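Local structure of halohydrin dehalogenase (Rhizobium radiobacter, 4IY1) at residues Arg20-Gly25 with Pro49-Met54; Asn8-Gly13 with Glu42-Thr47; Glu64-Thr67 with His72-Ile75. The protein probably catalyses the cofactor-independent dehalogenation of vicinal halohydrins to epoxides, and ring opening of epoxides by cyanide, on a short-chain dehydrogenase/reductase scaffold. The protein carries 37 engineered substitutions. One frame throughout, in Å; residues are numbered along the deposited sequence.

Contact 1. Residues Arg20-Gly25 with Pro49-Met54; sequences RLSEAG and PQLIPM. Engineered in segment 49-54: I52 (natural residue Lys).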
ATOM      1  N   ARG B  20      -2.567   9.321  28.985  1.00 28.52           N
ATOM      2  CA  ARG B  20      -3.579  10.030  28.202  1.00 27.23           C
ATOM      3  C   ARG B  20      -4.979   9.385  28.295  1.00 30.24           C
ATOM      4  O   ARG B  20      -5.998  10.077  28.380  1.00 29.38           O
ATOM      5  CB  ARG B  20      -3.133  10.198  26.744  1.00 27.41           C
ATOM      6  CG  ARG B  20      -3.955  11.183  25.954  1.00 33.79           C
ATOM      7  CD  ARG B  20      -4.067  12.520  26.689  1.00 42.62           C
ATOM      8  NE  ARG B  20      -4.997  13.465  26.058  1.00 45.79           N
ATOM      9  CZ  ARG B  20      -6.295  13.567  26.360  1.00 46.94           C
ATOM     10  NH1 ARG B  20      -6.862  12.719  27.219  1.00 46.61           N
ATOM     11  NH2 ARG B  20      -7.033  14.510  25.790  1.00 41.01           N
ATOM     12  N   LEU B  21      -5.022   8.073  28.457  1.00 32.26           N
ATOM     13  CA  LEU B  21      -6.321   7.398  28.598  1.00 31.49           C
ATOM     14  C   LEU B  21      -6.923   7.687  29.974  1.00 33.83           C
ATOM     15  O   LEU B  21      -8.126   7.911  30.124  1.00 29.50           O
ATOM     16  CB  LEU B  21      -6.147   5.888  28.397  1.00 32.87           C
ATOM     17  CG  LEU B  21      -5.906   5.414  26.944  1.00 31.84           C
ATOM     18  CD1 LEU B  21      -5.564   3.933  26.916  1.00 34.58           C
ATOM     19  CD2 LEU B  21      -7.170   5.641  26.140  1.00 25.75           C
ATOM     20  N   SER B  22      -6.083   7.670  30.993  1.00 34.28           N
ATOM     21  CA  SER B  22      -6.567   7.993  32.320  1.00 39.18           C
ATOM     22  C   SER B  22      -7.180   9.412  32.384  1.00 34.06           C
ATOM     23  O   SER B  22      -8.307   9.598  32.854  1.00 36.34           O
ATOM     24  CB  SER B  22      -5.444   7.834  33.331  1.00 29.71           C
ATOM     25  OG  SER B  22      -5.969   7.920  34.626  1.00 45.59           O
ATOM     26  N   GLU B  23      -6.473  10.384  31.821  1.00 32.54           N
ATOM     27  CA  GLU B  23      -6.996  11.744  31.693  1.00 33.62           C
ATOM     28  C   GLU B  23      -8.337  11.823  30.979  1.00 32.46           C
ATOM     29  O   GLU B  23      -9.131  12.721  31.247  1.00 35.45           O
ATOM     30  CB  GLU B  23      -5.977  12.641  31.000  1.00 30.01           C
ATOM     31  CG  GLU B  23      -4.784  12.969  31.906  1.00 36.59           C
ATOM     32  CD  GLU B  23      -3.555  13.433  31.144  1.00 40.05           C
ATOM     33  OE1 GLU B  23      -3.532  13.312  29.898  1.00 41.29           O
ATOM     34  OE2 GLU B  23      -2.637  13.982  31.778  1.00 41.41           O
ATOM     35  N   ALA B  24      -8.556  10.948  30.004  1.00 35.94           N
ATOM     36  CA  ALA B  24      -9.823  10.946  29.259  1.00 29.66           C
ATOM     37  C   ALA B  24     -10.946  10.347  30.089  1.00 31.39           C
ATOM     38  O   ALA B  24     -12.100  10.386  29.685  1.00 32.47           O
ATOM     39  CB  ALA B  24      -9.678  10.187  27.939  1.00 29.43           C
ATOM     40  N   GLY B  25     -10.639   9.868  31.293  1.00 35.02           N
ATOM     41  CA  GLY B  25     -11.713   9.408  32.171  1.00 29.96           C
ATOM     42  C   GLY B  25     -11.890   7.902  32.158  1.00 32.77           C
ATOM     43  O   GLY B  25     -12.832   7.387  32.755  1.00 35.47           O
ATOM     44  N   PRO B  49      -1.079   6.901  41.064  1.00 54.66           N
ATOM     45  CA  PRO B  49      -2.275   6.513  41.806  1.00 46.31           C
ATOM     46  C   PRO B  49      -3.513   6.433  40.928  1.00 44.49           C
ATOM     47  O   PRO B  49      -4.504   5.833  41.327  1.00 49.94           O
ATOM     48  CB  PRO B  49      -2.428   7.635  42.855  1.00 53.31           C
ATOM     49  CG  PRO B  49      -1.606   8.773  42.346  1.00 56.05           C
ATOM     50  CD  PRO B  49      -0.482   8.153  41.572  1.00 56.48           C
ATOM     51  N   GLN B  50      -3.474   7.069  39.760  1.00 49.79           N
ATOM     52  CA  GLN B  50      -4.614   7.043  38.840  1.00 53.43           C
ATOM     53  C   GLN B  50      -4.618   5.801  37.949  1.00 53.18           C
ATOM     54  O   GLN B  50      -5.656   5.428  37.439  1.00 52.75           O
ATOM     55  CB  GLN B  50      -4.641   8.289  37.961  1.00 51.04           C
ATOM     56  CG  GLN B  50      -3.679   8.238  36.780  1.00 55.81           C
ATOM     57  CD  GLN B  50      -2.279   8.737  37.126  1.00 55.49           C
ATOM     58  OE1 GLN B  50      -1.769   8.483  38.214  1.00 50.98           O
ATOM     59  NE2 GLN B  50      -1.630   9.396  36.171  1.00 58.89           N
ATOM     60  N   LEU B  51      -3.448   5.195  37.744  1.00 49.60           N
ATOM     61  CA  LEU B  51      -3.333   3.932  37.000  1.00 44.76           C
ATOM     62  C   LEU B  51      -3.482   2.728  37.927  1.00 52.91           C
ATOM     63  O   LEU B  51      -3.303   2.847  39.131  1.00 55.19           O
ATOM     64  CB  LEU B  51      -1.986   3.863  36.306  1.00 36.05           C
ATOM     65  CG  LEU B  51      -1.750   4.934  35.248  1.00 41.54           C
ATOM     66  CD1 LEU B  51      -0.379   4.752  34.628  1.00 36.79           C
ATOM     67  CD2 LEU B  51      -2.842   4.879  34.181  1.00 38.56           C
ATOM     68  N   ILE B  52      -3.821   1.571  37.361  1.00 52.37           N
ATOM     69  CA  ILE B  52      -4.069   0.370  38.158  1.00 42.18           C
ATOM     70  C   ILE B  52      -3.216  -0.818  37.691  1.00 48.84           C
ATOM     71  O   ILE B  52      -3.674  -1.645  36.896  1.00 46.69           O
ATOM     72  CB  ILE B  52      -5.546  -0.031  38.103  1.00 41.23           C
ATOM     73  CG1 ILE B  52      -6.423   1.073  38.645  1.00 38.49           C
ATOM     74  CG2 ILE B  52      -5.789  -1.300  38.903  1.00 47.24           C
ATOM     75  CD1 ILE B  52      -7.849   0.630  38.845  1.00 43.29           C
ATOM     76  N   PRO B  53      -1.964  -0.902  38.173  1.00 41.84           N
ATOM     77  CA  PRO B  53      -1.048  -1.941  37.688  1.00 46.47           C
ATOM     78  C   PRO B  53      -1.463  -3.336  38.174  1.00 45.64           C
ATOM     79  O   PRO B  53      -2.078  -3.452  39.233  1.00 47.55           O
ATOM     80  CB  PRO B  53       0.299  -1.535  38.300  1.00 39.94           C
ATOM     81  CG  PRO B  53      -0.069  -0.797  39.540  1.00 39.78           C
ATOM     82  CD  PRO B  53      -1.399  -0.130  39.290  1.00 36.08           C
ATOM     83  N   MET B  54      -1.164  -4.371  37.388  1.00 49.34           N
ATOM     84  CA  MET B  54      -1.552  -5.755  37.729  1.00 49.07           C
ATOM     85  C   MET B  54      -0.332  -6.665  37.760  1.00 49.19           C
ATOM     86  O   MET B  54       0.637  -6.459  37.020  1.00 49.49           O
ATOM     87  CB  MET B  54      -2.557  -6.314  36.722  1.00 46.64           C
ATOM     88  CG  MET B  54      -3.605  -5.329  36.260  1.00 45.65           C
ATOM     89  SD  MET B  54      -4.969  -5.217  37.437  1.00 49.58           S
ATOM     90  CE  MET B  54      -5.868  -6.709  37.088  1.00 44.39           C
TER
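S22, in the last turn of helix 14-23, meets Q50 and L51, just ahead of I52 in the chain, a small example of how a helix end and a neighbouring piece of chain can touch through one residue. The tight part is narrow. OG of S22 lies anti to its own backbone N (chi1 -170°), which carries the hydroxyl out to the aliphatic chain of Q50; S22 OG is 3.2 Å from Q50 CG and 3.6 Å from Q50 CB. This is van der Waals contact between an oxygen and methylenes, and no hydrogen bond joins the two segments. In the glutamine, chi1 (80°) sets CG between the backbone N and the carbonyl carbon, facing the serine, and the bend at chi2 takes the amide elsewhere. Beside this pair the inward part is apolar: one methyl of L51, CD2, reaches S22 CB at 4.0 Å, and the leucine itself is buried.

The other side is much looser. Q50 is exposed, and only 99 Å² is buried in all between the segments, whose closest CA atoms, those of S22 and Q50, stay 6.9 Å apart. Just past the serine the helix terminates in a Schellman motif: G25 takes a positive phi (99°), and its N is bonded to O of S22 at 2.8 Å, so the backbone of the contact residue also takes part in closing the helix.

L21, next to S22, packs on V28 of strand 27-30 and on helix 214-225, where R20 forms a salt bridge with E219. L51 rests on V28 and C30 and on F44 of helix 38-47, while M54 and the engineered I52 share backbone hydrogen bonds with strand 27-30, placing strand 52-53 as an outermost strand of the parallel sheet within this chain.

Contact 2. Residues Asn8-Gly13 with Glu42-Thr47; sequences NVKHFG and EAFAET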
ATOM      1  N   ASN B   8       2.713  -3.848  28.760  1.00 25.04           N
ATOM      2  CA  ASN B   8       4.088  -3.388  28.723  1.00 28.57           C
ATOM      3  C   ASN B   8       4.207  -1.894  29.034  1.00 27.09           C
ATOM      4  O   ASN B   8       4.891  -1.145  28.346  1.00 32.20           O
ATOM      5  CB  ASN B   8       4.730  -3.744  27.373  1.00 29.99           C
ATOM      6  CG  ASN B   8       4.872  -5.252  27.175  1.00 33.43           C
ATOM      7  OD1 ASN B   8       5.219  -5.988  28.104  1.00 35.64           O
ATOM      8  ND2 ASN B   8       4.563  -5.721  25.980  1.00 32.83           N
ATOM      9  N   VAL B   9       3.549  -1.471  30.104  1.00 33.71           N
ATOM     10  CA  VAL B   9       3.225  -0.073  30.275  1.00 29.49           C
ATOM     11  C   VAL B   9       4.459   0.807  30.443  1.00 37.36           C
ATOM     12  O   VAL B   9       4.414   1.989  30.134  1.00 40.14           O
ATOM     13  CB  VAL B   9       2.226   0.154  31.423  1.00 34.21           C
ATOM     14  CG1 VAL B   9       2.919  -0.016  32.775  1.00 30.55           C
ATOM     15  CG2 VAL B   9       1.606   1.538  31.307  1.00 30.05           C
ATOM     16  N   LYS B  10       5.590   0.204  30.792  1.00 42.31           N
ATOM     17  CA  LYS B  10       6.830   0.964  31.012  1.00 31.33           C
ATOM     18  C   LYS B  10       7.634   1.211  29.748  1.00 39.72           C
ATOM     19  O   LYS B  10       8.694   1.832  29.810  1.00 35.45           O
ATOM     20  CB  LYS B  10       7.716   0.269  32.037  1.00 36.44           C
ATOM     21  CG  LYS B  10       7.114   0.222  33.447  1.00 38.76           C
ATOM     22  CD  LYS B  10       8.036  -0.541  34.394  1.00 41.70           C
ATOM     23  CE  LYS B  10       7.845  -0.118  35.849  1.00 48.26           C
ATOM     24  NZ  LYS B  10       8.630  -0.981  36.784  1.00 43.34           N
ATOM     25  N   HIS B  11       7.162   0.712  28.609  1.00 31.88           N
ATOM     26  CA  HIS B  11       7.965   0.790  27.384  1.00 31.07           C
ATOM     27  C   HIS B  11       7.181   1.244  26.195  1.00 30.40           C
ATOM     28  O   HIS B  11       5.938   1.143  26.180  1.00 29.04           O
ATOM     29  CB  HIS B  11       8.618  -0.552  27.079  1.00 37.74           C
ATOM     30  CG  HIS B  11       9.282  -1.195  28.274  1.00 41.24           C
ATOM     31  ND1 HIS B  11      10.564  -0.945  28.612  1.00 43.43           N
ATOM     32  CD2 HIS B  11       8.812  -2.146  29.185  1.00 39.15           C
ATOM     33  CE1 HIS B  11      10.883  -1.659  29.713  1.00 40.24           C
ATOM     34  NE2 HIS B  11       9.802  -2.380  30.070  1.00 41.57           N
ATOM     35  N   PHE B  12       7.911   1.609  25.137  1.00 31.76           N
ATOM     36  CA  PHE B  12       7.331   1.870  23.812  1.00 30.17           C
ATOM     37  C   PHE B  12       6.181   2.860  23.938  1.00 32.90           C
ATOM     38  O   PHE B  12       6.400   3.999  24.333  1.00 30.75           O
ATOM     39  CB  PHE B  12       6.887   0.546  23.142  1.00 31.84           C
ATOM     40  CG  PHE B  12       6.727   0.625  21.620  1.00 32.09           C
ATOM     41  CD1 PHE B  12       7.258   1.688  20.882  1.00 33.16           C
ATOM     42  CD2 PHE B  12       6.068  -0.388  20.936  1.00 32.25           C
ATOM     43  CE1 PHE B  12       7.166   1.715  19.489  1.00 28.28           C
ATOM     44  CE2 PHE B  12       5.937  -0.355  19.552  1.00 33.80           C
ATOM     45  CZ  PHE B  12       6.512   0.682  18.820  1.00 33.55           C
ATOM     46  N   GLY B  13       4.955   2.429  23.608  1.00 32.99           N
ATOM     47  CA  GLY B  13       3.794   3.319  23.638  1.00 27.35           C
ATOM     48  C   GLY B  13       3.091   3.340  24.975  1.00 28.67           C
ATOM     49  O   GLY B  13       2.019   3.945  25.121  1.00 29.75           O
ATOM     50  N   GLU B  42       4.224  -1.992  43.462  1.00 63.36           N
ATOM     51  CA  GLU B  42       3.779  -1.034  44.479  1.00 53.02           C
ATOM     52  C   GLU B  42       4.455   0.310  44.299  1.00 49.09           C
ATOM     53  O   GLU B  42       3.833   1.357  44.456  1.00 47.84           O
ATOM     54  CB  GLU B  42       4.036  -1.583  45.882  1.00 57.90           C
ATOM     55  CG  GLU B  42       3.021  -2.633  46.307  1.00 53.91           C
ATOM     56  CD  GLU B  42       3.484  -3.475  47.485  1.00 64.77           C
ATOM     57  OE1 GLU B  42       4.655  -3.339  47.911  1.00 59.71           O
ATOM     58  OE2 GLU B  42       2.657  -4.260  48.006  1.00 54.60           O
ATOM     59  N   ALA B  43       5.716   0.275  43.899  1.00 44.90           N
ATOM     60  CA  ALA B  43       6.422   1.498  43.541  1.00 58.16           C
ATOM     61  C   ALA B  43       5.767   2.198  42.339  1.00 61.77           C
ATOM     62  O   ALA B  43       5.895   3.410  42.175  1.00 63.26           O
ATOM     63  CB  ALA B  43       7.901   1.216  43.281  1.00 44.92           C
ATOM     64  N   PHE B  44       5.018   1.438  41.536  1.00 61.40           N
ATOM     65  CA  PHE B  44       4.372   1.993  40.346  1.00 44.64           C
ATOM     66  C   PHE B  44       2.969   2.433  40.714  1.00 47.26           C
ATOM     67  O   PHE B  44       2.482   3.472  40.244  1.00 43.20           O
ATOM     68  CB  PHE B  44       4.339   0.957  39.203  1.00 48.26           C
ATOM     69  CG  PHE B  44       3.708   1.466  37.927  1.00 38.12           C
ATOM     70  CD1 PHE B  44       4.494   1.822  36.838  1.00 34.66           C
ATOM     71  CD2 PHE B  44       2.320   1.533  37.796  1.00 38.11           C
ATOM     72  CE1 PHE B  44       3.910   2.293  35.673  1.00 39.36           C
ATOM     73  CE2 PHE B  44       1.728   1.934  36.604  1.00 34.29           C
ATOM     74  CZ  PHE B  44       2.517   2.352  35.560  1.00 33.12           C
ATOM     75  N   ALA B  45       2.322   1.681  41.598  1.00 42.82           N
ATOM     76  CA  ALA B  45       1.006   2.090  42.038  1.00 47.13           C
ATOM     77  C   ALA B  45       1.100   3.402  42.822  1.00 55.24           C
ATOM     78  O   ALA B  45       0.257   4.288  42.671  1.00 60.27           O
ATOM     79  CB  ALA B  45       0.345   0.997  42.857  1.00 44.46           C
ATOM     80  N   GLU B  46       2.194   3.557  43.564  1.00 55.06           N
ATOM     81  CA  GLU B  46       2.424   4.747  44.369  1.00 60.96           C
ATOM     82  C   GLU B  46       2.673   5.955  43.468  1.00 66.06           C
ATOM     83  O   GLU B  46       1.960   6.966  43.549  1.00 60.41           O
ATOM     84  CB  GLU B  46       3.620   4.519  45.311  1.00 64.64           C
ATOM     85  CG  GLU B  46       4.417   5.771  45.651  1.00 78.21           C
ATOM     86  CD  GLU B  46       3.802   6.565  46.792  1.00 96.02           C
ATOM     87  OE1 GLU B  46       2.784   6.110  47.353  1.00 87.03           O
ATOM     88  OE2 GLU B  46       4.339   7.643  47.137  1.00102.56           O
ATOM     89  N   THR B  47       3.678   5.849  42.603  1.00 52.43           N
ATOM     90  CA  THR B  47       3.960   6.914  41.656  1.00 50.84           C
ATOM     91  C   THR B  47       2.722   7.304  40.851  1.00 57.93           C
ATOM     92  O   THR B  47       2.455   8.483  40.658  1.00 57.15           O
ATOM     93  CB  THR B  47       5.092   6.533  40.698  1.00 50.78           C
ATOM     94  OG1 THR B  47       6.226   6.098  41.455  1.00 49.77           O
ATOM     95  CG2 THR B  47       5.476   7.724  39.833  1.00 40.05           C
TER
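V9 and the ring of F44 come at each other from opposite directions, while K10 slides past the same ring antiparallel to it. In F44 a chi1 of -179° swings the phenyl group off helix 38-47, trans to the amide nitrogen and toward the loop 8-13. Its far end takes the valine: V9 CG1 is 3.7 Å from F44 CZ and nearly as close to CE1. On the flank nearer the helix, K10 CE lies 4.0 Å from F44 CD1. Both aliphatic groups meet the ring obliquely, and the extended chain of K10 runs on past it, CE making the contact and NZ continuing beyond.

The loop is the one that follows the first strand of the Rossmann-type fold, equivalent in position to the nucleotide-binding loop of the short-chain dehydrogenases. Here it opens with a type I turn from N8 to H11, closed by H11 N to N8 O at 2.9 Å. Haloalcohol dehalogenases need no nicotinamide cofactor; in this family the halide site occupies the place of the nicotinamide, and this loop probably lies close to it.

The ammonium of K10 travels on to S34 and E40, a hydrogen bond and a salt bridge respectively. V9 also packs on M15 and A18 of helix 14-23, and M15 touches F44 as well. One turn along from A43, T47 OG1 gives its hydrogen to A43 O.

Contact 3. Residues Glu64-Thr67 with His72-Ile75; sequences EAVT and HVDI. Engineered in segment 72-75: H72 (natural residue Gln), I75 (natural residue Val).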
ATOM      1  N   GLU B  64      -9.167 -11.742  32.645  1.00 38.69           N
ATOM      2  CA  GLU B  64     -10.082 -12.159  33.718  1.00 43.48           C
ATOM      3  C   GLU B  64      -9.846 -11.348  34.992  1.00 39.31           C
ATOM      4  O   GLU B  64     -10.789 -10.956  35.672  1.00 41.62           O
ATOM      5  CB  GLU B  64      -9.933 -13.654  34.021  1.00 46.02           C
ATOM      6  CG  GLU B  64     -10.226 -14.539  32.821  1.00 57.82           C
ATOM      7  CD  GLU B  64     -10.284 -16.023  33.161  1.00 65.41           C
ATOM      8  OE1 GLU B  64     -11.180 -16.712  32.628  1.00 63.95           O
ATOM      9  OE2 GLU B  64      -9.406 -16.511  33.913  1.00 60.32           O
ATOM     10  N   ALA B  65      -8.580 -11.090  35.305  1.00 38.16           N
ATOM     11  CA  ALA B  65      -8.249 -10.349  36.512  1.00 40.87           C
ATOM     12  C   ALA B  65      -8.769  -8.900  36.440  1.00 43.73           C
ATOM     13  O   ALA B  65      -9.316  -8.378  37.412  1.00 42.10           O
ATOM     14  CB  ALA B  65      -6.749 -10.392  36.770  1.00 39.96           C
ATOM     15  N   VAL B  66      -8.643  -8.274  35.272  1.00 41.66           N
ATOM     16  CA  VAL B  66      -9.170  -6.923  35.059  1.00 31.77           C
ATOM     17  C   VAL B  66     -10.681  -6.968  35.060  1.00 31.43           C
ATOM     18  O   VAL B  66     -11.339  -6.067  35.589  1.00 32.94           O
ATOM     19  CB  VAL B  66      -8.708  -6.322  33.703  1.00 30.67           C
ATOM     20  CG1 VAL B  66      -9.402  -4.993  33.452  1.00 21.55           C
ATOM     21  CG2 VAL B  66      -7.177  -6.167  33.648  1.00 27.28           C
ATOM     22  N   THR B  67     -11.237  -7.949  34.364  1.00 32.20           N
ATOM     23  CA  THR B  67     -12.687  -8.094  34.296  1.00 34.45           C
ATOM     24  C   THR B  67     -13.303  -8.314  35.686  1.00 45.52           C
ATOM     25  O   THR B  67     -14.354  -7.739  36.004  1.00 49.45           O
ATOM     26  CB  THR B  67     -13.104  -9.235  33.343  1.00 43.33           C
ATOM     27  OG1 THR B  67     -12.643  -8.943  32.017  1.00 42.18           O
ATOM     28  CG2 THR B  67     -14.633  -9.385  33.305  1.00 36.17           C
ATOM     29  N   HIS B  72     -15.085  -4.878  33.047  1.00 53.95           N
ATOM     30  CA  HIS B  72     -15.319  -5.328  31.670  1.00 47.94           C
ATOM     31  C   HIS B  72     -14.485  -4.477  30.802  1.00 49.64           C
ATOM     32  O   HIS B  72     -14.562  -3.250  30.884  1.00 59.58           O
ATOM     33  CB  HIS B  72     -16.778  -5.126  31.252  1.00 52.80           C
ATOM     34  CG  HIS B  72     -17.579  -6.410  31.183  1.00 76.77           C
ATOM     35  ND1 HIS B  72     -18.923  -6.441  31.346  1.00 77.05           N
ATOM     36  CD2 HIS B  72     -17.173  -7.742  31.019  1.00 75.50           C
ATOM     37  CE1 HIS B  72     -19.356  -7.714  31.255  1.00 68.32           C
ATOM     38  NE2 HIS B  72     -18.282  -8.509  31.054  1.00 69.65           N
ATOM     39  N   VAL B  73     -13.751  -5.097  29.890  1.00 41.64           N
ATOM     40  CA  VAL B  73     -12.733  -4.377  29.138  1.00 40.95           C
ATOM     41  C   VAL B  73     -13.352  -3.677  27.924  1.00 36.73           C
ATOM     42  O   VAL B  73     -14.022  -4.301  27.103  1.00 40.96           O
ATOM     43  CB  VAL B  73     -11.589  -5.318  28.711  1.00 40.49           C
ATOM     44  CG1 VAL B  73     -10.553  -4.578  27.890  1.00 36.38           C
ATOM     45  CG2 VAL B  73     -10.961  -5.974  29.929  1.00 44.77           C
ATOM     46  N   ASP B  74     -13.242  -2.359  27.887  1.00 36.97           N
ATOM     47  CA  ASP B  74     -13.773  -1.602  26.761  1.00 30.99           C
ATOM     48  C   ASP B  74     -12.655  -1.348  25.768  1.00 25.21           C
ATOM     49  O   ASP B  74     -12.896  -1.204  24.578  1.00 31.07           O
ATOM     50  CB  ASP B  74     -14.376  -0.280  27.234  1.00 31.66           C
ATOM     51  CG  ASP B  74     -15.592  -0.480  28.138  1.00 38.28           C
ATOM     52  OD1 ASP B  74     -15.455  -0.317  29.364  1.00 45.59           O
ATOM     53  OD2 ASP B  74     -16.695  -0.736  27.620  1.00 36.20           O
ATOM     54  N   ILE B  75     -11.437  -1.221  26.270  1.00 27.72           N
ATOM     55  CA  ILE B  75     -10.306  -0.898  25.415  1.00 28.24           C
ATOM     56  C   ILE B  75      -9.112  -1.785  25.678  1.00 31.81           C
ATOM     57  O   ILE B  75      -8.647  -1.896  26.822  1.00 31.71           O
ATOM     58  CB  ILE B  75      -9.896   0.587  25.554  1.00 30.40           C
ATOM     59  CG1 ILE B  75     -11.060   1.506  25.165  1.00 31.59           C
ATOM     60  CG2 ILE B  75      -8.721   0.895  24.655  1.00 29.23           C
ATOM     61  CD1 ILE B  75     -11.213   2.690  26.105  1.00 37.77           C
TER
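T67 and V66, on successive positions of helix 59-70, face H72 and V73 where the chain turns back toward strand 75-79. The first shell is largely methyl groups, with one hydroxyl oxygen and one imidazole carbon. V66 CG1 meets V73 CG2 at 4.0 Å, the two valines crossing at about a right angle, and the same V73 methyl also lies 4.0 Å from T67 OG1. Farther out, T67 CG2 touches CD2 of the engineered H72 at 3.8 Å, approaching the imidazole obliquely. No hydrogen bond spans the two segments.

The threonine rotation sorts these partners: with OG1 beside the backbone N (chi1 -61°), the hydroxyl turns to I63 O one helical turn earlier and its methyl is left for the histidine. OG1 also has a weak hydrogen bond from Q118 of helix 94-122. That glutamine reaches the other segment too, since its OE1 accepts from V73 N, so a single side chain links both halves of the contact.

Beyond it, V66 and V73 both pack on I5 of strand 3-6, and V73 on V115. A salt bridge to R122 and a hydrogen bond from the backbone N of T3 tie D74 to helix 94-122 and to strand 3-6. The whole is a helix-to-strand connection of a Rossmann-type alpha/beta fold, in which helix 59-70 crosses over from strand 52-53 and hands the chain to the central strand 75-79.

In the fold
Contacts 1 and 2 interleave along the chain, since 8-13 and 20-25 both precede 42-47 and 49-54; contact 3 follows them. Contacts 1 and 2 have centres about 11 Å apart and touch directly, P53 packing against F44 and A45. The centres of contacts 1 and 3 lie about 14 Å apart, bridged by M54 CE against the backbone at A65 and V66. Contacts 2 and 3, with centres about 18 Å apart, do not touch. Strand 52-53 lies between helices 38-47 and 59-70 in sequence, so this strand, at one edge of the Rossmann-type sheet within this chain, joins the packing of contact 2 to that of contact 3 through contact 1.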